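Local coordinates for putative oxidoreductase (PDB 3L6D), which probably binds NADP and acts as an oxidoreductase with a Rossmann-type domain like that of 6-phosphogluconate dehydrogenase, at residues S13-G18 with K60-A65; A36-S41 with L83-V88; M126-P131 with T177-H182; Q274-M279 with T290-R295. One frame throughout, in Å; residues are numbered along the deposited sequence. Where two conformers were deposited one is given.

How the interactions relate
Interactions 1 and 2 adjoin in the Rossmann-type domain: strands 12-15 and 35-38 are neighbours in one sheet, and Asn-39 OD1 accepts a probable hydrogen bond from Leu-17 N. Interaction 1 is buried, pairing a serine hydroxyl with a helix carbonyl, with an isoleucine packed on an alanine; interaction 2 lies at the surface, where a flexible selenomethionine side chain meets an indole and a guanidinium. Interaction 3, close to the centre of the chain, is largely apolar and buried and joins the same sheet to the long helix 169-199. Interaction 4, about 26 Å from it between centres, is partly buried, with water and charge in its chemistry. Both 3 and 4 touch the second subunit.

Interaction 1: residues S13-G18 with K60-A65; sequences SVIGLG and KAALSA
Ser-13 makes the polar part of this contact, its OG donating a hydrogen bond of 2.6 Å to Ala-62 O. The hydroxyl comes to the carbonyl at a C=O...donor angle of 133° and tilted out of the carbonyl plane. Within the two segments the backbone partner of Ala-62 O is a weak bond from Ala-65 N, so a hydroxyl helps to satisfy a buried acceptor. OG also hydrogen-bonds the hydroxyl of Ser-66, which follows this segment. An alanine at Ser-13 would take away this hydroxyl and is likely to leave Ala-62 O without this side-chain donor and Ser-66 without its hydroxyl partner.

The apolar part is the work of Ile-15. Its CG1 branch stands beside the backbone N (chi1 -74°) and extends so that CD1 lies 4.0 Å from Ala-62 CB. Alanine suits the helix here because its small methyl group lets strand and helix axes approach to 8.1 Å. The two run nearly antiparallel, at 150°, as expected where a helix packs against the parallel strands of the Rossmann-type sheet.

Strand 12-15 is flanked by strands 35-38 and 68-71, and its end leads through Gly-16 and Gly-18, consistent with a dinucleotide-binding GxGxxG turn, into helix 19-30. Helix 59-65, packed on the sheet, in turn meets helix 88-92 through Leu-63, which touches Val-88 and Leu-92.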
# COMPACT_ATOMS: atom_id res chain seq x y z
N SER B 13 -16.02 -15.04 28.28
CA SER B 13 -15.56 -16.41 28.18
C SER B 13 -15.03 -16.54 26.76
O SER B 13 -15.44 -15.78 25.88
CB SER B 13 -16.72 -17.42 28.37
OG SER B 13 -17.20 -17.37 29.72
N VAL B 14 -14.08 -17.46 26.57
CA VAL B 14 -13.50 -17.70 25.25
C VAL B 14 -13.53 -19.20 25.02
O VAL B 14 -13.02 -19.99 25.83
CB VAL B 14 -12.01 -17.19 25.16
CG1 VAL B 14 -11.46 -17.39 23.72
CG2 VAL B 14 -11.92 -15.75 25.52
N ILE B 15 -14.09 -19.56 23.90
CA ILE B 15 -14.23 -20.92 23.55
C ILE B 15 -13.50 -21.18 22.25
O ILE B 15 -13.75 -20.61 21.23
CB ILE B 15 -15.67 -21.25 23.45
CG1 ILE B 15 -16.25 -21.35 24.83
CG2 ILE B 15 -15.86 -22.51 22.72
CD1 ILE B 15 -17.60 -21.66 24.80
N GLY B 16 -12.59 -22.10 22.36
CA GLY B 16 -11.69 -22.47 21.31
C GLY B 16 -10.39 -21.80 21.65
O GLY B 16 -10.32 -20.60 21.75
N LEU B 17 -9.35 -22.59 21.80
CA LEU B 17 -8.07 -22.06 22.17
C LEU B 17 -7.05 -22.61 21.25
O LEU B 17 -6.16 -23.32 21.65
CB LEU B 17 -7.73 -22.50 23.58
CG LEU B 17 -8.85 -22.52 24.59
CD1 LEU B 17 -8.43 -23.01 25.91
CD2 LEU B 17 -9.50 -21.16 24.69
N GLY B 18 -7.16 -22.18 20.01
CA GLY B 18 -6.17 -22.31 18.98
C GLY B 18 -5.39 -21.02 19.07
O GLY B 18 -5.55 -20.28 20.00
N LYS B 60 -21.45 -25.27 28.21
CA LYS B 60 -22.56 -24.61 28.90
C LYS B 60 -22.11 -23.81 30.11
O LYS B 60 -22.63 -22.73 30.35
CB LYS B 60 -23.72 -25.58 29.23
CG LYS B 60 -23.44 -26.68 30.25
CD LYS B 60 -24.64 -27.65 30.39
CE LYS B 60 -24.15 -29.06 30.76
NZ LYS B 60 -23.96 -29.15 32.23
N ALA B 61 -21.12 -24.33 30.85
CA ALA B 61 -20.58 -23.58 31.99
C ALA B 61 -19.89 -22.27 31.57
O ALA B 61 -20.03 -21.25 32.23
CB ALA B 61 -19.62 -24.47 32.82
N ALA B 62 -19.13 -22.33 30.49
CA ALA B 62 -18.44 -21.15 29.94
C ALA B 62 -19.46 -20.08 29.47
O ALA B 62 -19.28 -18.87 29.73
CB ALA B 62 -17.54 -21.58 28.81
N LEU B 63 -20.54 -20.53 28.82
CA LEU B 63 -21.62 -19.62 28.40
C LEU B 63 -22.28 -18.94 29.57
O LEU B 63 -22.56 -17.73 29.51
CB LEU B 63 -22.67 -20.35 27.54
CG LEU B 63 -22.14 -20.77 26.17
CD1 LEU B 63 -23.17 -21.71 25.47
CD2 LEU B 63 -21.86 -19.51 25.32
N SER B 64 -22.49 -19.71 30.65
CA SER B 64 -23.19 -19.21 31.83
C SER B 64 -22.31 -18.25 32.61
O SER B 64 -22.80 -17.31 33.25
CB SER B 64 -23.67 -20.38 32.73
OG SER B 64 -24.68 -21.14 32.05
N ALA B 65 -21.00 -18.47 32.54
CA ALA B 65 -20.06 -17.77 33.44
C ALA B 65 -19.90 -16.29 33.15
O ALA B 65 -19.48 -15.54 34.04
CB ALA B 65 -18.68 -18.43 33.41

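Interaction 2: residues A36-S41 with L83-V88; sequences AIWNRS and LGMPGV
Trp-38 and Met-85 are the residues whose CA atoms come nearest across the two segments, yet these lie 13.0 Å apart, so long side chains must span the gap. Trp-38 closes strand 35-38. Met-85 follows the end of helix 76-84 and opens a type II beta turn to Val-88, closed by Val-88 N donating to Met-85 O; glycine suits position 87 because phi there is positive (73°).

Met-85, a selenomethionine, carries the contact; it is poorly ordered, so all its distances are approximate. Its SE lies 5.1 Å from the centroid of the six-membered ring of Trp-38, 40° off the ring normal, an oblique Met-aromatic contact. The terminal CE comes 4.3 Å from Trp-38 CZ2. Arg-40 reaches in from the opposite direction, its chain extended from CG to NE, and brings NH2 to 3.3 Å from Met-85 CE, a closeness that is doubtful. Arg-40 NH2 also has a long, weak ion pair with Glu-81.

In Rossmann dehydrogenases the end of the second strand generally lies near the adenosine ribose of the cofactor. The contact itself rests on dispersion and polarisability rather than directed bonds, as suits the flexible selenoether chain of this selenomethionine.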
# COMPACT_ATOMS: atom_id res chain seq x y z
N ALA B 36 -12.97 -16.67 31.51
CA ALA B 36 -13.20 -18.08 31.66
C ALA B 36 -13.05 -18.71 30.28
O ALA B 36 -13.32 -18.07 29.27
CB ALA B 36 -14.61 -18.33 32.24
N ILE B 37 -12.56 -19.95 30.25
CA ILE B 37 -12.25 -20.62 28.96
C ILE B 37 -12.74 -22.04 28.97
O ILE B 37 -12.94 -22.67 30.05
CB ILE B 37 -10.71 -20.64 28.64
CG1 ILE B 37 -9.97 -21.45 29.73
CG2 ILE B 37 -10.14 -19.15 28.46
CD1 ILE B 37 -8.51 -21.72 29.41
N TRP B 38 -12.91 -22.57 27.76
CA TRP B 38 -13.17 -23.99 27.58
C TRP B 38 -12.54 -24.34 26.25
O TRP B 38 -12.55 -23.55 25.32
CB TRP B 38 -14.67 -24.31 27.53
CG TRP B 38 -14.95 -25.79 27.28
CD1 TRP B 38 -15.09 -26.79 28.21
CD2 TRP B 38 -15.06 -26.42 26.01
NE1 TRP B 38 -15.31 -28.01 27.58
CE2 TRP B 38 -15.30 -27.80 26.23
CE3 TRP B 38 -15.01 -25.94 24.70
CZ2 TRP B 38 -15.45 -28.71 25.18
CZ3 TRP B 38 -15.16 -26.86 23.64
CH2 TRP B 38 -15.38 -28.22 23.90
N ASN B 39 -11.98 -25.54 26.19
CA ASN B 39 -11.49 -26.08 24.97
C ASN B 39 -11.28 -27.58 25.05
O ASN B 39 -11.66 -28.23 26.03
CB ASN B 39 -10.14 -25.49 24.67
CG ASN B 39 -9.83 -25.55 23.23
OD1 ASN B 39 -10.42 -24.83 22.45
ND2 ASN B 39 -8.93 -26.44 22.84
N ARG B 40 -10.64 -28.09 24.00
CA ARG B 40 -10.17 -29.49 23.93
C ARG B 40 -8.62 -29.58 23.97
O ARG B 40 -8.04 -30.64 23.67
CB ARG B 40 -10.73 -30.15 22.66
CG ARG B 40 -12.25 -29.93 22.44
CD ARG B 40 -12.77 -30.85 21.31
NE ARG B 40 -14.21 -30.77 21.06
CZ ARG B 40 -15.08 -31.77 21.26
NH1 ARG B 40 -14.66 -32.95 21.71
NH2 ARG B 40 -16.38 -31.60 21.01
N SER B 41 -7.95 -28.48 24.34
CA SER B 41 -6.46 -28.39 24.17
C SER B 41 -5.63 -28.29 25.44
O SER B 41 -5.43 -27.19 25.97
CB SER B 41 -6.04 -27.26 23.23
OG SER B 41 -4.65 -27.00 23.34
N LEU B 83 -22.55 -25.83 19.71
CA LEU B 83 -23.91 -25.36 19.98
C LEU B 83 -24.92 -26.49 20.24
O LEU B 83 -25.98 -26.27 20.84
CB LEU B 83 -24.43 -24.47 18.84
CG LEU B 83 -24.13 -22.96 18.72
CD1 LEU B 83 -24.03 -22.22 20.06
CD2 LEU B 83 -22.89 -22.79 17.95
N GLY B 84 -24.59 -27.69 19.77
CA GLY B 84 -25.48 -28.85 19.93
C GLY B 84 -25.25 -29.61 21.23
O GLY B 84 -26.04 -30.48 21.59
N MSE B 85 -24.17 -29.27 21.93
CA MSE B 85 -23.80 -30.01 23.15
C MSE B 85 -24.85 -29.94 24.27
O MSE B 85 -25.75 -29.09 24.22
CB MSE B 85 -22.42 -29.57 23.64
CG MSE B 85 -21.29 -30.23 22.87
SE MSE B 85 -19.53 -29.44 23.24
CE MSE B 85 -18.57 -31.16 23.44
N PRO B 86 -24.77 -30.85 25.27
CA PRO B 86 -25.83 -30.95 26.31
C PRO B 86 -26.09 -29.64 27.06
O PRO B 86 -25.15 -29.08 27.66
CB PRO B 86 -25.29 -32.02 27.28
CG PRO B 86 -23.85 -32.24 26.89
CD PRO B 86 -23.74 -31.90 25.44
N GLY B 87 -27.33 -29.15 26.99
CA GLY B 87 -27.77 -27.95 27.75
C GLY B 87 -27.24 -26.61 27.24
O GLY B 87 -27.38 -25.56 27.89
N VAL B 88 -26.62 -26.64 26.08
CA VAL B 88 -26.08 -25.43 25.50
C VAL B 88 -27.19 -24.47 25.11
O VAL B 88 -27.13 -23.30 25.46
CB VAL B 88 -25.12 -25.74 24.33
CG1 VAL B 88 -24.76 -24.46 23.55
CG2 VAL B 88 -23.87 -26.37 24.90

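Interaction 3: residues M126-P131 with T177-H182; sequences MIVAYP and TVLHAH
His-180, whose imidazole meets Val-128 across the contact, is held by its ND1, which is hydrogen-bonded to the carbonyl O of Ala-176, one turn back on helix 169-199. This bond to its own helix probably restricts the ring's rotation, and the other nitrogen is carried toward the strand: Val-128 CG1, which approaches the ring obliquely, lies 4.1 Å from His-180 NE2. The histidine CG stands beside the backbone N (chi1 -73°), a position that lets the ring lean back to the Ala-176 carbonyl.

Val-128 and Leu-179 meet tip to tip. Leu-179 CD2 rests 3.9 Å from Val-128 CG2 and 4.1 Å from CG1, the one methyl group lying against both branches of the valine. A branched, compact side chain suits this spot because both methyls pack on Leu-179 CD2, and CG1 also reaches the imidazole. Val-128 is also the centre of an inverse gamma turn, with a weak bond of 2.9 Å from Ala-129 N to Ile-127 O, so the chain turns here.

Beyond the turn, Tyr-130 OH bonds to His-245 of the second subunit, while His-182 ND1 bonds to Thr-189 of that subunit. The contact itself is mostly hydrocarbon, with the imidazole as a partly polar wall: it gives the Rossmann-type sheet a largely apolar footing on the long helix of the C-terminal region, close to the subunit interface.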
# COMPACT_ATOMS: atom_id res chain seq x y z
N MSE B 126 -14.89 -9.87 12.51
CA MSE B 126 -13.72 -10.09 11.66
C MSE B 126 -12.60 -9.20 12.22
O MSE B 126 -12.77 -7.99 12.35
CB MSE B 126 -14.01 -9.74 10.20
CG MSE B 126 -14.65 -10.86 9.37
SE MSE B 126 -16.22 -10.22 8.36
CE MSE B 126 -16.99 -9.44 9.97
N ILE B 127 -11.47 -9.80 12.50
CA ILE B 127 -10.39 -9.00 12.99
C ILE B 127 -9.36 -8.80 11.90
O ILE B 127 -8.82 -9.74 11.39
CB ILE B 127 -9.81 -9.53 14.26
CG1 ILE B 127 -8.66 -8.67 14.69
CG2 ILE B 127 -9.36 -10.93 14.11
CD1 ILE B 127 -8.60 -8.52 16.10
N VAL B 128 -9.11 -7.56 11.55
CA VAL B 128 -8.17 -7.26 10.51
C VAL B 128 -6.77 -7.19 11.06
O VAL B 128 -6.18 -6.17 11.11
CB VAL B 128 -8.54 -5.99 9.80
CG1 VAL B 128 -7.85 -5.90 8.49
CG2 VAL B 128 -9.99 -5.93 9.60
N ALA B 129 -6.27 -8.32 11.49
CA ALA B 129 -4.96 -8.35 12.07
C ALA B 129 -4.38 -9.72 12.09
O ALA B 129 -5.09 -10.68 12.04
CB ALA B 129 -5.03 -7.83 13.46
N TYR B 130 -3.08 -9.80 12.17
CA TYR B 130 -2.43 -11.06 12.50
C TYR B 130 -2.46 -11.17 14.01
O TYR B 130 -2.56 -10.13 14.70
CB TYR B 130 -1.01 -11.09 11.92
CG TYR B 130 -1.00 -11.17 10.41
CD1 TYR B 130 -1.32 -12.36 9.76
CD2 TYR B 130 -0.75 -10.04 9.62
CE1 TYR B 130 -1.33 -12.44 8.38
CE2 TYR B 130 -0.77 -10.12 8.21
CZ TYR B 130 -1.06 -11.32 7.61
OH TYR B 130 -1.06 -11.44 6.23
N PRO B 131 -2.38 -12.41 14.56
CA PRO B 131 -2.45 -12.62 16.00
C PRO B 131 -1.52 -11.72 16.76
O PRO B 131 -1.90 -11.23 17.80
CB PRO B 131 -2.04 -14.10 16.16
CG PRO B 131 -2.63 -14.74 14.93
CD PRO B 131 -2.44 -13.70 13.82
N THR B 177 -14.82 -8.29 2.34
CA THR B 177 -14.30 -8.93 1.15
C THR B 177 -13.38 -7.99 0.33
O THR B 177 -12.24 -8.34 0.00
CB THR B 177 -15.46 -9.51 0.27
OG1 THR B 177 -16.10 -10.55 1.02
CG2 THR B 177 -14.93 -10.07 -1.04
N VAL B 178 -13.87 -6.78 0.02
CA VAL B 178 -13.12 -5.86 -0.77
C VAL B 178 -11.93 -5.26 0.02
O VAL B 178 -10.88 -4.97 -0.56
CB VAL B 178 -14.07 -4.75 -1.40
CG1 VAL B 178 -15.27 -5.43 -2.09
CG2 VAL B 178 -14.57 -3.78 -0.35
N LEU B 179 -12.10 -5.08 1.34
CA LEU B 179 -10.98 -4.62 2.18
C LEU B 179 -9.82 -5.64 2.12
O LEU B 179 -8.66 -5.24 1.97
CB LEU B 179 -11.40 -4.43 3.63
CG LEU B 179 -10.29 -4.15 4.63
CD1 LEU B 179 -9.91 -2.71 4.52
CD2 LEU B 179 -10.76 -4.45 6.04
N HIS B 180 -10.13 -6.93 2.25
CA HIS B 180 -9.05 -7.92 2.25
C HIS B 180 -8.47 -8.10 0.83
O HIS B 180 -7.26 -8.34 0.69
CB HIS B 180 -9.47 -9.25 2.89
CG HIS B 180 -9.59 -9.17 4.38
ND1 HIS B 180 -10.71 -8.68 5.01
CD2 HIS B 180 -8.71 -9.48 5.36
CE1 HIS B 180 -10.53 -8.72 6.32
NE2 HIS B 180 -9.32 -9.18 6.56
N ALA B 181 -9.32 -7.97 -0.21
CA ALA B 181 -8.81 -8.00 -1.57
C ALA B 181 -7.72 -6.92 -1.74
O ALA B 181 -6.62 -7.23 -2.21
CB ALA B 181 -9.93 -7.83 -2.62
N HIS B 182 -8.01 -5.70 -1.32
CA HIS B 182 -7.02 -4.62 -1.43
C HIS B 182 -5.78 -4.87 -0.59
O HIS B 182 -4.64 -4.72 -1.10
CB HIS B 182 -7.61 -3.25 -1.10
CG HIS B 182 -6.57 -2.21 -0.83
ND1 HIS B 182 -5.57 -1.90 -1.74
CD2 HIS B 182 -6.34 -1.43 0.26
CE1 HIS B 182 -4.78 -0.97 -1.22
NE2 HIS B 182 -5.24 -0.66 -0.02

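Interaction 4: residues Q274-M279 with T290-R295; sequences QRAAAM and TKSFAR
Arg-275 and Ser-292 are brought together by their torsions. The CG of Arg-275 is anti to its own N (chi1 -160°), and a bend at chi3 (70°) turns the guanidinium back toward the chain after the helix. Ser-292 in turn sets OG between its backbone N and carbonyl carbon (chi1 78°), which brings the hydroxyl to a bridging water and to Thr-289 O.

Through that water the polar ends are linked. It accepts from Arg-275 NE at 3.0 Å and donates to Ser-292 OG at 2.9 Å, lying in the plane of the guanidinium at its edge. Ser-292 OG is also hydrogen-bonded to Thr-289 O, which helps to hold the hydroxyl in place. Arg-275 NH2 comes 2.7 Å from Ser-292 O, the oxygen lying at the edge of the guanidinium and near its plane.

Met-279, a selenomethionine one turn along the helix, covers one face of that guanidinium, with SE 3.6 Å above the plane and over its centre. The same SE lies 4.1 Å from Ser-292 CB, so Met-279 wedges alongside both partners. Ala-276 CB meets Ser-292 CB at 3.8 Å; two small side chains let the backbones approach, with a CA-CA distance of 5.5 Å between these residues. Trp-262 of the second subunit packs on Arg-275.

The chemistry links the guanidinium to the hydroxyl through water and sets it close to a backbone carbonyl, while a polarisable selenium covers its face. This combination suits a partly buried site: the water and the nearby carbonyl probably offset part of the solvation lost as the C-terminal chain is fastened to helix 264-281.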
# COMPACT_ATOMS: atom_id res chain seq x y z
N GLN B 274 -5.03 0.48 -19.20
CA GLN B 274 -5.17 0.58 -20.67
C GLN B 274 -6.67 0.55 -21.01
O GLN B 274 -7.17 1.42 -21.72
CB GLN B 274 -4.39 -0.54 -21.38
CG GLN B 274 -2.85 -0.48 -21.20
CD GLN B 274 -2.17 0.63 -22.01
OE1 GLN B 274 -2.75 1.20 -22.93
NE2 GLN B 274 -0.91 0.94 -21.67
N ARG B 275 -7.40 -0.41 -20.43
CA ARG B 275 -8.84 -0.49 -20.68
C ARG B 275 -9.65 0.76 -20.25
O ARG B 275 -10.52 1.22 -21.01
CB ARG B 275 -9.44 -1.74 -20.06
CG ARG B 275 -10.77 -2.12 -20.69
CD ARG B 275 -11.47 -3.15 -19.88
NE ARG B 275 -11.93 -2.58 -18.63
CZ ARG B 275 -13.19 -2.60 -18.22
NH1 ARG B 275 -14.11 -3.19 -18.96
NH2 ARG B 275 -13.50 -2.06 -17.05
N ALA B 276 -9.36 1.31 -19.07
CA ALA B 276 -9.94 2.59 -18.66
C ALA B 276 -9.66 3.68 -19.70
O ALA B 276 -10.55 4.48 -20.05
CB ALA B 276 -9.41 3.03 -17.28
N ALA B 277 -8.43 3.70 -20.21
CA ALA B 277 -8.05 4.63 -21.29
C ALA B 277 -8.92 4.42 -22.53
O ALA B 277 -9.43 5.39 -23.10
CB ALA B 277 -6.58 4.50 -21.63
N ALA B 278 -9.11 3.16 -22.94
CA ALA B 278 -9.89 2.86 -24.14
C ALA B 278 -11.38 3.16 -23.93
O ALA B 278 -12.15 3.19 -24.89
CB ALA B 278 -9.68 1.40 -24.55
N MSE B 279 -11.78 3.39 -22.69
CA MSE B 279 -13.17 3.65 -22.37
C MSE B 279 -13.51 5.13 -22.30
O MSE B 279 -14.63 5.49 -21.97
CB MSE B 279 -13.57 2.97 -21.04
CG MSE B 279 -13.90 1.48 -21.15
SE MSE B 279 -14.27 0.64 -19.39
CE MSE B 279 -16.03 1.47 -19.01
N THR B 290 -11.21 3.88 -10.94
CA THR B 290 -12.32 3.40 -10.14
C THR B 290 -13.64 3.25 -10.91
O THR B 290 -14.32 2.20 -10.82
CB THR B 290 -12.52 4.31 -8.89
OG1 THR B 290 -11.27 4.33 -8.15
CG2 THR B 290 -13.58 3.76 -7.99
N LYS B 291 -14.02 4.30 -11.65
CA LYS B 291 -15.27 4.32 -12.41
C LYS B 291 -15.34 3.28 -13.54
O LYS B 291 -16.44 2.86 -13.91
CB LYS B 291 -15.55 5.72 -13.00
CG LYS B 291 -15.98 6.78 -11.98
CD LYS B 291 -15.53 8.20 -12.37
CE LYS B 291 -16.21 8.75 -13.60
NZ LYS B 291 -15.57 10.01 -14.10
N SER B 292 -14.19 2.83 -14.04
CA SER B 292 -14.13 1.86 -15.13
C SER B 292 -14.65 0.49 -14.71
O SER B 292 -15.01 -0.35 -15.56
CB SER B 292 -12.70 1.77 -15.73
OG SER B 292 -11.80 1.00 -14.93
N PHE B 293 -14.75 0.27 -13.40
CA PHE B 293 -15.34 -0.96 -12.90
C PHE B 293 -16.86 -0.95 -12.81
O PHE B 293 -17.49 -1.99 -12.57
CB PHE B 293 -14.71 -1.33 -11.56
CG PHE B 293 -13.24 -1.63 -11.65
CD1 PHE B 293 -12.30 -0.66 -11.36
CD2 PHE B 293 -12.81 -2.90 -12.04
CE1 PHE B 293 -10.95 -0.94 -11.46
CE2 PHE B 293 -11.45 -3.20 -12.15
CZ PHE B 293 -10.52 -2.22 -11.85
N ALA B 294 -17.46 0.23 -13.00
CA ALA B 294 -18.89 0.41 -12.75
C ALA B 294 -19.77 -0.39 -13.71
O ALA B 294 -19.38 -0.61 -14.86
CB ALA B 294 -19.26 1.88 -12.79
N ARG B 295 -20.92 -0.84 -13.23
CA ARG B 295 -21.95 -1.45 -14.08
C ARG B 295 -22.46 -0.41 -15.08
O ARG B 295 -22.40 -0.61 -16.29
CB ARG B 295 -23.08 -2.01 -13.21
CG ARG B 295 -24.34 -2.41 -13.96
CD ARG B 295 -25.22 -3.32 -13.12
NE ARG B 295 -26.19 -4.00 -13.99
CZ ARG B 295 -26.84 -5.11 -13.67
NH1 ARG B 295 -27.69 -5.64 -14.52
NH2 ARG B 295 -26.64 -5.68 -12.49
O HOH W 1 -10.50 -0.95 -16.57